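Local coordinates for ABC transporter, periplasmic solute-binding protein (Rhizobium meliloti, PDB 4WED) that probably binds a solute such as a peptide or a nickel species in the periplasm and hands it to an ABC importer, at residues 274-279 and 420-425; 436-441 and 455-460; 502-507 and 519-524. All coordinates share one frame; numbering follows the deposited sequence.

Contact 1 (274-279 and 420-425)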
ATOM      1  N   THR A 274       6.688  -3.066  -2.525  1.00 50.94           N
ATOM      2  CA  THR A 274       7.836  -3.732  -3.082  1.00 50.87           C
ATOM      3  C   THR A 274       9.068  -3.151  -2.457  1.00 51.02           C
ATOM      4  O   THR A 274       9.200  -1.920  -2.299  1.00 56.14           O
ATOM      5  CB  THR A 274       7.894  -3.581  -4.610  1.00 49.51           C
ATOM      6  OG1 THR A 274       6.581  -3.865  -5.155  1.00 50.33           O
ATOM      7  CG2 THR A 274       8.965  -4.535  -5.208  1.00 50.02           C
ATOM      8  N   LEU A 275       9.940  -4.049  -2.052  1.00 52.14           N
ATOM      9  CA  LEU A 275      11.293  -3.674  -1.669  1.00 56.45           C
ATOM     10  C   LEU A 275      12.120  -3.686  -2.901  1.00 52.12           C
ATOM     11  O   LEU A 275      12.235  -4.710  -3.532  1.00 54.81           O
ATOM     12  CB  LEU A 275      11.897  -4.662  -0.676  1.00 57.39           C
ATOM     13  CG  LEU A 275      13.344  -4.382  -0.287  1.00 59.40           C
ATOM     14  CD1 LEU A 275      13.426  -3.253   0.705  1.00 60.49           C
ATOM     15  CD2 LEU A 275      13.928  -5.623   0.339  1.00 64.50           C
ATOM     16  N   VAL A 276      12.730  -2.561  -3.202  1.00 52.51           N
ATOM     17  CA  VAL A 276      13.388  -2.359  -4.486  1.00 55.26           C
ATOM     18  C   VAL A 276      14.775  -1.896  -4.172  1.00 59.10           C
ATOM     19  O   VAL A 276      14.965  -1.055  -3.300  1.00 63.15           O
ATOM     20  CB  VAL A 276      12.685  -1.258  -5.317  1.00 52.11           C
ATOM     21  CG1 VAL A 276      13.312  -1.125  -6.690  1.00 53.80           C
ATOM     22  CG2 VAL A 276      11.215  -1.582  -5.476  1.00 50.02           C
HETATM   23  N   MSE A 277      15.751  -2.435  -4.867  1.00 62.13           N
HETATM   24  CA  MSE A 277      17.064  -1.888  -4.753  1.00 67.91           C
HETATM   25  C   MSE A 277      17.275  -0.874  -5.862  1.00 69.20           C
HETATM   26  O   MSE A 277      16.872  -1.074  -7.010  1.00 63.59           O
HETATM   27  CB  MSE A 277      18.074  -2.981  -4.822  1.00 73.48           C
HETATM   28  CG  MSE A 277      19.393  -2.377  -4.382  1.00 82.76           C
HETATM   29 SE   MSE A 277      20.698  -3.847  -4.303  1.00103.42          SE
HETATM   30  CE  MSE A 277      20.780  -4.306  -6.226  1.00 97.19           C
ATOM     31  N   ALA A 278      17.916   0.221  -5.475  1.00 57.90           N
ATOM     32  CA  ALA A 278      18.189   1.349  -6.315  1.00 58.63           C
ATOM     33  C   ALA A 278      19.665   1.410  -6.668  1.00 60.57           C
ATOM     34  O   ALA A 278      20.527   0.967  -5.905  1.00 61.16           O
ATOM     35  CB  ALA A 278      17.817   2.626  -5.578  1.00 60.38           C
ATOM     36  N   PHE A 279      19.937   2.001  -7.826  1.00 60.98           N
ATOM     37  CA  PHE A 279      21.274   2.108  -8.373  1.00 62.74           C
ATOM     38  C   PHE A 279      21.600   3.563  -8.427  1.00 63.99           C
ATOM     39  O   PHE A 279      20.741   4.353  -8.791  1.00 67.36           O
ATOM     40  CB  PHE A 279      21.291   1.588  -9.828  1.00 60.82           C
ATOM     41  CG  PHE A 279      21.089   0.099  -9.952  1.00 57.04           C
ATOM     42  CD1 PHE A 279      22.036  -0.779  -9.445  1.00 56.55           C
ATOM     43  CD2 PHE A 279      19.975  -0.419 -10.603  1.00 59.84           C
ATOM     44  CE1 PHE A 279      21.865  -2.152  -9.574  1.00 58.38           C
ATOM     45  CE2 PHE A 279      19.782  -1.785 -10.713  1.00 62.58           C
ATOM     46  CZ  PHE A 279      20.745  -2.662 -10.193  1.00 58.53           C
ATOM     47  N   PHE A 420      14.621   0.990  -1.283  1.00 60.31           N
ATOM     48  CA  PHE A 420      13.398   1.714  -1.205  1.00 58.95           C
ATOM     49  C   PHE A 420      12.284   0.729  -1.061  1.00 58.64           C
ATOM     50  O   PHE A 420      12.391  -0.440  -1.450  1.00 64.98           O
ATOM     51  CB  PHE A 420      13.184   2.479  -2.495  1.00 62.78           C
ATOM     52  CG  PHE A 420      14.125   3.615  -2.669  1.00 66.37           C
ATOM     53  CD1 PHE A 420      15.434   3.389  -3.035  1.00 68.51           C
ATOM     54  CD2 PHE A 420      13.701   4.919  -2.481  1.00 69.37           C
ATOM     55  CE1 PHE A 420      16.313   4.446  -3.199  1.00 71.92           C
ATOM     56  CE2 PHE A 420      14.584   5.983  -2.639  1.00 70.78           C
ATOM     57  CZ  PHE A 420      15.890   5.745  -2.995  1.00 71.77           C
ATOM     58  N   LEU A 421      11.201   1.231  -0.514  1.00 57.16           N
ATOM     59  CA  LEU A 421       9.949   0.533  -0.379  1.00 55.97           C
ATOM     60  C   LEU A 421       8.952   1.359  -1.108  1.00 52.23           C
ATOM     61  O   LEU A 421       8.954   2.523  -0.938  1.00 49.59           O
ATOM     62  CB  LEU A 421       9.534   0.469   1.091  1.00 57.65           C
ATOM     63  CG  LEU A 421      10.247  -0.582   1.952  1.00 57.75           C
ATOM     64  CD1 LEU A 421       9.954  -0.275   3.397  1.00 62.10           C
ATOM     65  CD2 LEU A 421       9.812  -1.984   1.654  1.00 56.61           C
ATOM     66  N   THR A 422       8.121   0.745  -1.942  1.00 53.07           N
ATOM     67  CA  THR A 422       7.020   1.447  -2.546  1.00 50.78           C
ATOM     68  C   THR A 422       5.957   1.832  -1.515  1.00 51.77           C
ATOM     69  O   THR A 422       5.919   1.351  -0.400  1.00 54.33           O
ATOM     70  CB  THR A 422       6.371   0.685  -3.751  1.00 52.31           C
ATOM     71  OG1 THR A 422       5.852  -0.604  -3.368  1.00 51.12           O
ATOM     72  CG2 THR A 422       7.376   0.514  -4.868  1.00 52.53           C
ATOM     73  N   TYR A 423       5.097   2.738  -1.917  1.00 51.93           N
ATOM     74  CA  TYR A 423       4.092   3.273  -1.045  1.00 54.48           C
ATOM     75  C   TYR A 423       2.998   2.240  -0.753  1.00 51.48           C
ATOM     76  O   TYR A 423       2.436   2.247   0.368  1.00 53.47           O
ATOM     77  CB  TYR A 423       3.487   4.538  -1.664  1.00 56.99           C
ATOM     78  CG  TYR A 423       4.390   5.764  -1.677  1.00 62.82           C
ATOM     79  CD1 TYR A 423       5.643   5.729  -1.125  1.00 68.21           C
ATOM     80  CD2 TYR A 423       3.947   6.983  -2.199  1.00 66.23           C
ATOM     81  CE1 TYR A 423       6.447   6.850  -1.114  1.00 72.63           C
ATOM     82  CE2 TYR A 423       4.744   8.119  -2.155  1.00 68.41           C
ATOM     83  CZ  TYR A 423       6.003   8.031  -1.618  1.00 71.82           C
ATOM     84  OH  TYR A 423       6.870   9.091  -1.553  1.00 75.80           O
ATOM     85  N   GLY A 424       2.677   1.386  -1.729  1.00 46.38           N
ATOM     86  CA  GLY A 424       1.612   0.382  -1.544  1.00 48.05           C
ATOM     87  C   GLY A 424       0.184   0.877  -1.841  1.00 49.35           C
ATOM     88  O   GLY A 424      -0.042   2.056  -2.091  1.00 50.01           O
ATOM     89  N   ALA A 425      -0.783  -0.042  -1.845  1.00 49.95           N
ATOM     90  CA  ALA A 425      -2.166   0.296  -2.116  1.00 49.82           C
ATOM     91  C   ALA A 425      -2.613   1.206  -1.017  1.00 50.56           C
ATOM     92  O   ALA A 425      -2.198   0.983   0.097  1.00 49.57           O
ATOM     93  CB  ALA A 425      -3.020  -0.942  -2.119  1.00 52.27           C
TER
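Val-276 and Phe-420 form an antiparallel hydrogen-bonded pair, and Leu-275 with Leu-421 the non-hydrogen-bonded pair next to it. The bond from Phe-420 N to Val-276 O is 2.9 Å long and straight at hydrogen (179°), and the return bond runs from Val-276 N to Phe-420 O. Strand 274-279 also pairs with 488-500, so the contact adds 417-421 to that antiparallel sheet.

Beyond strand 417-421 the pairing changes. Thr-422 N still donates to Thr-274 O at 2.9 Å, but Thr-274 N is taken by a side chain, Thr-422 OG1, at 2.7 Å. A chi1 of 60° sets this hydroxyl between the backbone N and the carbonyl carbon, where it can stand in for a main-chain carbonyl. The hydroxyl of Thr-274 turns instead to Met-320 O.

On one face of the sheet Leu-275 CD1 meets Leu-421 CD2 at 3.9 Å, with Leu-491 and Val-494 of strand 488-500 nearby. On the other, the small methyl of Ala-278 comes obliquely to the ring, CB 3.4 Å from Phe-420 CE1.

Threonine thus suits the strand end: its hydroxyl accepts a buried N-H, while its methyl lies against Thr-274.

Contact 2 (436-441 and 455-460)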
ATOM      1  N   LEU A 436       9.017   8.681  -6.662  1.00 61.97           N
ATOM      2  CA  LEU A 436      10.326   8.058  -6.627  1.00 66.68           C
ATOM      3  C   LEU A 436      11.041   8.059  -7.974  1.00 67.01           C
ATOM      4  O   LEU A 436      12.219   7.728  -8.041  1.00 65.56           O
ATOM      5  CB  LEU A 436      10.215   6.606  -6.147  1.00 65.65           C
ATOM      6  CG  LEU A 436       9.593   6.368  -4.761  1.00 68.32           C
ATOM      7  CD1 LEU A 436       9.596   4.862  -4.477  1.00 71.30           C
ATOM      8  CD2 LEU A 436      10.321   7.100  -3.641  1.00 65.97           C
ATOM      9  N   CYS A 437      10.331   8.391  -9.040  1.00 65.32           N
ATOM     10  CA  CYS A 437      10.903   8.265 -10.359  1.00 65.43           C
ATOM     11  C   CYS A 437      10.838   9.509 -11.236  1.00 66.40           C
ATOM     12  O   CYS A 437      11.656   9.640 -12.129  1.00 73.06           O
ATOM     13  CB  CYS A 437      10.270   7.097 -11.083  1.00 65.05           C
ATOM     14  SG  CYS A 437      10.597   5.511 -10.290  1.00 67.31           S
ATOM     15  N   LEU A 438       9.905  10.424 -11.007  1.00 64.79           N
ATOM     16  CA  LEU A 438       9.853  11.637 -11.815  1.00 66.43           C
ATOM     17  C   LEU A 438      10.879  12.673 -11.300  1.00 70.35           C
ATOM     18  O   LEU A 438      10.768  13.134 -10.159  1.00 68.47           O
ATOM     19  CB  LEU A 438       8.425  12.220 -11.810  1.00 66.24           C
ATOM     20  CG  LEU A 438       8.063  13.437 -12.741  1.00 65.45           C
ATOM     21  CD1 LEU A 438       7.874  13.093 -14.207  1.00 64.38           C
ATOM     22  CD2 LEU A 438       6.786  14.089 -12.270  1.00 64.60           C
ATOM     23  N   SER A 439      11.868  13.035 -12.128  1.00 73.80           N
ATOM     24  CA  SER A 439      12.843  14.105 -11.769  1.00 78.57           C
ATOM     25  C   SER A 439      12.210  15.363 -11.204  1.00 79.47           C
ATOM     26  O   SER A 439      12.648  15.854 -10.179  1.00 82.77           O
ATOM     27  CB  SER A 439      13.695  14.554 -12.963  1.00 81.50           C
ATOM     28  OG  SER A 439      14.767  13.670 -13.182  1.00 89.10           O
ATOM     29  N   THR A 440      11.213  15.899 -11.907  1.00 80.04           N
ATOM     30  CA  THR A 440      10.657  17.201 -11.590  1.00 80.00           C
ATOM     31  C   THR A 440       9.902  17.213 -10.255  1.00 80.05           C
ATOM     32  O   THR A 440       9.825  18.234  -9.625  1.00 85.57           O
ATOM     33  CB  THR A 440       9.761  17.710 -12.735  1.00 80.21           C
ATOM     34  OG1 THR A 440       8.768  16.735 -13.046  1.00 76.87           O
ATOM     35  CG2 THR A 440      10.585  17.978 -13.977  1.00 81.60           C
ATOM     36  N   PHE A 441       9.394  16.071  -9.798  1.00 85.37           N
ATOM     37  CA  PHE A 441       8.730  15.983  -8.482  1.00 87.59           C
ATOM     38  C   PHE A 441       9.760  15.847  -7.362  1.00 90.55           C
ATOM     39  O   PHE A 441      10.491  14.864  -7.298  1.00 87.83           O
ATOM     40  CB  PHE A 441       7.734  14.818  -8.438  1.00 84.09           C
ATOM     41  CG  PHE A 441       6.905  14.760  -7.163  1.00 84.60           C
ATOM     42  CD1 PHE A 441       7.409  14.146  -6.012  1.00 81.28           C
ATOM     43  CD2 PHE A 441       5.603  15.299  -7.118  1.00 83.62           C
ATOM     44  CE1 PHE A 441       6.653  14.078  -4.855  1.00 81.35           C
ATOM     45  CE2 PHE A 441       4.848  15.230  -5.948  1.00 81.26           C
ATOM     46  CZ  PHE A 441       5.371  14.622  -4.822  1.00 80.62           C
ATOM     47  N   ASN A 455      14.780  10.866 -20.618  1.00 82.55           N
ATOM     48  CA  ASN A 455      14.203   9.588 -21.088  1.00 78.52           C
ATOM     49  C   ASN A 455      12.975   9.099 -20.374  1.00 73.63           C
ATOM     50  O   ASN A 455      12.061   8.579 -21.030  1.00 76.00           O
ATOM     51  CB  ASN A 455      15.256   8.501 -21.067  1.00 81.35           C
ATOM     52  CG  ASN A 455      16.392   8.797 -22.021  1.00 90.19           C
ATOM     53  OD1 ASN A 455      17.507   9.131 -21.601  1.00 98.55           O
ATOM     54  ND2 ASN A 455      16.103   8.720 -23.320  1.00 89.84           N
ATOM     55  N   LEU A 456      12.957   9.222 -19.045  1.00 66.13           N
ATOM     56  CA  LEU A 456      11.888   8.642 -18.252  1.00 62.63           C
ATOM     57  C   LEU A 456      10.763   9.621 -17.928  1.00 63.38           C
ATOM     58  O   LEU A 456       9.571   9.261 -17.928  1.00 63.85           O
ATOM     59  CB  LEU A 456      12.449   8.132 -16.943  1.00 64.72           C
ATOM     60  CG  LEU A 456      11.502   7.304 -16.073  1.00 65.72           C
ATOM     61  CD1 LEU A 456      10.890   6.155 -16.855  1.00 64.94           C
ATOM     62  CD2 LEU A 456      12.211   6.764 -14.828  1.00 66.96           C
ATOM     63  N   ASP A 457      11.132  10.847 -17.602  1.00 63.60           N
ATOM     64  CA  ASP A 457      10.119  11.834 -17.279  1.00 68.42           C
ATOM     65  C   ASP A 457       9.033  11.869 -18.337  1.00 69.32           C
ATOM     66  O   ASP A 457       7.863  11.706 -18.019  1.00 71.58           O
ATOM     67  CB  ASP A 457      10.740  13.211 -17.041  1.00 68.76           C
ATOM     68  CG  ASP A 457      11.418  13.295 -15.666  1.00 69.38           C
ATOM     69  OD1 ASP A 457      11.384  12.290 -14.867  1.00 65.49           O
ATOM     70  OD2 ASP A 457      11.996  14.357 -15.389  1.00 68.57           O
ATOM     71  N   PRO A 458       9.416  11.997 -19.597  1.00 70.87           N
ATOM     72  CA  PRO A 458       8.384  12.061 -20.620  1.00 72.91           C
ATOM     73  C   PRO A 458       7.401  10.905 -20.574  1.00 68.41           C
ATOM     74  O   PRO A 458       6.230  11.066 -20.847  1.00 70.25           O
ATOM     75  CB  PRO A 458       9.191  12.039 -21.920  1.00 75.86           C
ATOM     76  CG  PRO A 458      10.470  12.692 -21.560  1.00 77.69           C
ATOM     77  CD  PRO A 458      10.758  12.235 -20.157  1.00 76.23           C
ATOM     78  N   LEU A 459       7.878   9.738 -20.217  1.00 70.82           N
ATOM     79  CA  LEU A 459       7.040   8.552 -20.226  1.00 69.61           C
ATOM     80  C   LEU A 459       6.165   8.569 -19.001  1.00 66.96           C
ATOM     81  O   LEU A 459       4.986   8.202 -19.067  1.00 68.26           O
ATOM     82  CB  LEU A 459       7.916   7.305 -20.211  1.00 71.44           C
ATOM     83  CG  LEU A 459       8.923   7.208 -21.356  1.00 72.76           C
ATOM     84  CD1 LEU A 459       9.889   6.050 -21.070  1.00 74.04           C
ATOM     85  CD2 LEU A 459       8.186   7.034 -22.683  1.00 72.26           C
ATOM     86  N   ILE A 460       6.719   9.011 -17.879  1.00 64.13           N
ATOM     87  CA  ILE A 460       5.880   9.146 -16.668  1.00 63.83           C
ATOM     88  C   ILE A 460       4.782  10.191 -16.871  1.00 66.13           C
ATOM     89  O   ILE A 460       3.607   9.903 -16.594  1.00 65.29           O
ATOM     90  CB  ILE A 460       6.698   9.444 -15.391  1.00 64.76           C
ATOM     91  CG1 ILE A 460       7.668   8.286 -15.095  1.00 59.95           C
ATOM     92  CG2 ILE A 460       5.766   9.644 -14.189  1.00 63.67           C
ATOM     93  CD1 ILE A 460       8.680   8.610 -14.013  1.00 60.26           C
TER
HETATM   94  O   HOH W   1      13.232  10.383 -14.135  1.00 72.05           O
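Asp-457 OD1 is gripped by two donors. Ser-439 N reaches it at 2.9 Å, on the syn side and 20° out of the carboxylate plane, with 151° at the hydrogen. A water donates the second bond, 2.8 Å from its oxygen to Asp-457 OD1, and also donates to Cys-437 O at 2.7 Å. One carboxylate oxygen therefore holds the chain directly at Ser-439 and, through the water, at the last residue of helix 430-437. An aspartate suits the position because its short side chain can present an acceptor to the N-H of a chain leaving its helix. With chi1 at -76°, its CG lies anti to the carbonyl carbon and the carboxylate reaches across to Ser-439.

Alongside this polar grip the packing is aliphatic. The end of Ile-460, CD1, comes within 3.7 Å of Cys-437 CB, and Leu-456 CD2 lies farther off at 4.2 Å from the same atom. Leu-438 crosses Asp-457 at about a right angle; its CD1 touches the carboxylate and lies 4.0 Å from Ile-460 CB. Val-450 adds to the apolar surroundings of Cys-437 and Leu-456, while Lys-448 binds the carbonyls of Leu-438 and Phe-441.

Together these contacts pack two successive helices, joined by a long loop, in the alpha/beta fold of a periplasmic binding protein: the N-terminal part of helix 457-465 lies against the C-terminal end of helix 430-437.

Contact 3 (502-507 and 519-524)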
ATOM      1  N   LYS A 502      -9.347 -21.312  14.857  1.00 77.37           N
ATOM      2  CA  LYS A 502      -9.982 -22.411  14.194  1.00 77.25           C
ATOM      3  C   LYS A 502     -11.444 -22.128  13.860  1.00 76.34           C
ATOM      4  O   LYS A 502     -11.933 -22.608  12.850  1.00 78.58           O
ATOM      5  CB  LYS A 502      -9.883 -23.671  15.072  1.00 78.57           C
ATOM      6  N   ARG A 503     -12.156 -21.382  14.694  1.00 76.09           N
ATOM      7  CA  ARG A 503     -13.602 -21.207  14.485  1.00 77.24           C
ATOM      8  C   ARG A 503     -13.915 -20.178  13.378  1.00 76.58           C
ATOM      9  O   ARG A 503     -15.041 -20.141  12.866  1.00 75.51           O
ATOM     10  CB  ARG A 503     -14.335 -20.862  15.802  1.00 79.24           C
ATOM     11  CG  ARG A 503     -14.257 -19.404  16.238  1.00 78.65           C
ATOM     12  CD  ARG A 503     -14.793 -19.166  17.652  1.00 82.35           C
ATOM     13  NE  ARG A 503     -14.777 -17.735  18.006  1.00 82.61           N
ATOM     14  CZ  ARG A 503     -15.830 -17.004  18.413  1.00 83.39           C
ATOM     15  NH1 ARG A 503     -17.049 -17.537  18.592  1.00 83.56           N
ATOM     16  NH2 ARG A 503     -15.653 -15.714  18.679  1.00 81.75           N
ATOM     17  N   VAL A 504     -12.936 -19.346  13.012  1.00 76.04           N
ATOM     18  CA  VAL A 504     -13.145 -18.376  11.930  1.00 74.82           C
ATOM     19  C   VAL A 504     -13.112 -19.028  10.528  1.00 73.16           C
ATOM     20  O   VAL A 504     -12.076 -19.563  10.071  1.00 73.48           O
ATOM     21  CB  VAL A 504     -12.141 -17.214  11.983  1.00 73.90           C
ATOM     22  CG1 VAL A 504     -12.313 -16.293  10.765  1.00 71.22           C
ATOM     23  CG2 VAL A 504     -12.311 -16.437  13.278  1.00 72.57           C
ATOM     24  N   GLN A 505     -14.266 -18.987   9.867  1.00 69.86           N
ATOM     25  CA  GLN A 505     -14.364 -19.372   8.481  1.00 68.33           C
ATOM     26  C   GLN A 505     -14.572 -18.134   7.662  1.00 64.37           C
ATOM     27  O   GLN A 505     -15.079 -17.104   8.136  1.00 62.40           O
ATOM     28  CB  GLN A 505     -15.539 -20.284   8.271  1.00 71.98           C
ATOM     29  CG  GLN A 505     -15.426 -21.592   9.030  1.00 79.03           C
ATOM     30  CD  GLN A 505     -16.385 -22.630   8.484  1.00 84.42           C
ATOM     31  OE1 GLN A 505     -17.597 -22.405   8.413  1.00 85.84           O
ATOM     32  NE2 GLN A 505     -15.847 -23.765   8.066  1.00 90.53           N
ATOM     33  N   GLY A 506     -14.185 -18.235   6.417  1.00 62.24           N
ATOM     34  CA  GLY A 506     -14.476 -17.173   5.485  1.00 61.23           C
ATOM     35  C   GLY A 506     -13.529 -16.016   5.586  1.00 58.95           C
ATOM     36  O   GLY A 506     -13.812 -14.970   5.026  1.00 58.45           O
ATOM     37  N   PHE A 507     -12.387 -16.188   6.256  1.00 64.00           N
ATOM     38  CA  PHE A 507     -11.442 -15.077   6.379  1.00 63.73           C
ATOM     39  C   PHE A 507     -10.934 -14.660   4.999  1.00 64.56           C
ATOM     40  O   PHE A 507     -10.527 -15.505   4.186  1.00 63.81           O
ATOM     41  CB  PHE A 507     -10.251 -15.374   7.282  1.00 64.34           C
ATOM     42  CG  PHE A 507      -9.250 -14.247   7.332  1.00 63.41           C
ATOM     43  CD1 PHE A 507      -9.491 -13.126   8.105  1.00 62.72           C
ATOM     44  CD2 PHE A 507      -8.081 -14.295   6.600  1.00 64.18           C
ATOM     45  CE1 PHE A 507      -8.561 -12.091   8.148  1.00 62.26           C
ATOM     46  CE2 PHE A 507      -7.175 -13.250   6.612  1.00 62.06           C
ATOM     47  CZ  PHE A 507      -7.412 -12.150   7.390  1.00 62.17           C
ATOM     48  N   GLU A 519     -15.273  -8.990   6.485  1.00 60.88           N
ATOM     49  CA  GLU A 519     -16.133  -9.491   5.446  1.00 60.82           C
ATOM     50  C   GLU A 519     -16.098 -11.009   5.434  1.00 59.69           C
ATOM     51  O   GLU A 519     -15.038 -11.616   5.592  1.00 55.21           O
ATOM     52  CB  GLU A 519     -15.660  -9.000   4.062  1.00 66.50           C
ATOM     53  CG  GLU A 519     -15.886  -7.511   3.754  1.00 75.27           C
ATOM     54  CD  GLU A 519     -14.774  -6.591   4.235  1.00 78.70           C
ATOM     55  OE1 GLU A 519     -13.631  -7.069   4.438  1.00 85.99           O
ATOM     56  OE2 GLU A 519     -15.043  -5.373   4.392  1.00 87.90           O
ATOM     57  N   ASN A 520     -17.262 -11.579   5.165  1.00 58.40           N
ATOM     58  CA  ASN A 520     -17.457 -12.957   4.769  1.00 61.73           C
ATOM     59  C   ASN A 520     -17.355 -13.935   5.904  1.00 61.46           C
ATOM     60  O   ASN A 520     -17.619 -15.136   5.721  1.00 62.36           O
ATOM     61  CB  ASN A 520     -16.480 -13.403   3.675  1.00 63.72           C
ATOM     62  CG  ASN A 520     -16.595 -12.589   2.404  1.00 63.83           C
ATOM     63  OD1 ASN A 520     -15.576 -12.221   1.801  1.00 65.06           O
ATOM     64  ND2 ASN A 520     -17.820 -12.328   1.975  1.00 60.68           N
ATOM     65  N   ILE A 521     -16.944 -13.444   7.058  1.00 59.40           N
ATOM     66  CA  ILE A 521     -16.605 -14.336   8.166  1.00 63.81           C
ATOM     67  C   ILE A 521     -17.863 -15.005   8.703  1.00 66.28           C
ATOM     68  O   ILE A 521     -18.918 -14.371   8.802  1.00 69.72           O
ATOM     69  CB  ILE A 521     -15.827 -13.626   9.292  1.00 61.08           C
ATOM     70  CG1 ILE A 521     -14.381 -13.409   8.861  1.00 58.03           C
ATOM     71  CG2 ILE A 521     -15.838 -14.487  10.557  1.00 66.48           C
ATOM     72  CD1 ILE A 521     -13.584 -12.612   9.851  1.00 58.01           C
ATOM     73  N   VAL A 522     -17.745 -16.294   8.978  1.00 67.96           N
ATOM     74  CA  VAL A 522     -18.771 -17.027   9.696  1.00 70.41           C
ATOM     75  C   VAL A 522     -18.088 -17.792  10.829  1.00 73.57           C
ATOM     76  O   VAL A 522     -17.043 -18.398  10.637  1.00 73.29           O
ATOM     77  CB  VAL A 522     -19.635 -17.940   8.784  1.00 70.26           C
ATOM     78  CG1 VAL A 522     -18.791 -18.708   7.823  1.00 73.68           C
ATOM     79  CG2 VAL A 522     -20.480 -18.911   9.603  1.00 73.14           C
ATOM     80  N   LEU A 523     -18.689 -17.729  12.016  1.00 76.64           N
ATOM     81  CA  LEU A 523     -18.115 -18.324  13.211  1.00 80.77           C
ATOM     82  C   LEU A 523     -18.745 -19.685  13.545  1.00 83.72           C
ATOM     83  O   LEU A 523     -19.946 -19.755  13.804  1.00 85.98           O
ATOM     84  CB  LEU A 523     -18.353 -17.378  14.377  1.00 82.21           C
ATOM     85  CG  LEU A 523     -17.830 -15.965  14.242  1.00 78.89           C
ATOM     86  CD1 LEU A 523     -18.380 -15.171  15.417  1.00 83.77           C
ATOM     87  CD2 LEU A 523     -16.310 -15.979  14.244  1.00 77.57           C
ATOM     88  N   ALA A 524     -17.941 -20.745  13.569  1.00 85.25           N
ATOM     89  CA  ALA A 524     -18.449 -22.099  13.842  1.00 91.13           C
ATOM     90  C   ALA A 524     -18.850 -22.374  15.301  1.00 94.58           C
ATOM     91  O   ALA A 524     -19.876 -22.993  15.531  1.00102.87           O
ATOM     92  CB  ALA A 524     -17.433 -23.128  13.391  1.00 93.78           C
TER
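Leu-523 lies over one face of the Arg-503 guanidinium, with CD2 4.3 Å above the plane and over its centre. This is one end of a two-stranded antiparallel sheet, strand 504-505 against 522-523, close to the C-terminus. Arg-503 suits the place because its chain, extended from CG to NE, offers a flat group to the leucine while its NE forms a salt bridge with Asp-241.

On the same face Val-504 and Leu-523 lie side by side, and Val-504 CG1 meets Ile-521 CG2 at 4.0 Å. Ile-521 also brings CD1 to the edge of the Phe-507 ring, whose other neighbours include Trp-498 and Pro-517. Were Ile-521 replaced by alanine, Val-504 CG1 and the Phe-507 edge would probably lose their aliphatic partner, and a gap would open between Val-504 and the Phe-507 ring.

The other face is more exposed. There Gln-505 and Val-522 point the same way, and Gln-505 CB rests 3.6 Å from Val-522 CG1. Gly-506 has positive phi, and any CB would run into Asn-520 O, so a residue without one suits the turn out of the strand.

Three backbone bonds hold the strands together. Ala-524 N donates to Arg-503 O at 3.0 Å, and Gln-505 N to Val-522 O at 2.9 Å; Val-522 N donates to Gln-505 O at 2.9 Å, from above the carbonyl plane, 42° out of it.

The three contacts follow one another along the chain without overlap. Contacts 1 and 2 are neighbours: strand 417-421 leads into helix 430-437, their centres are about 16 Å apart, and Leu-436 joins them by packing its CD2 4.2 Å from Phe-420 CD2. Contact 1 is the buried one, its centre about 11 Å from the centre of the chain, whereas contact 2 is only partly buried. Contact 3 is a surface pair of short antiparallel strands across the chain's centre from contact 2, with about 45 Å between their centres, and about 14 Å from contact 1 at the nearest atoms. Of the three, contact 3 lies beside the sodium ion: the Glu-519 side chain is about 4 Å from it, and Asp-62 and Asp-515 belong to its site.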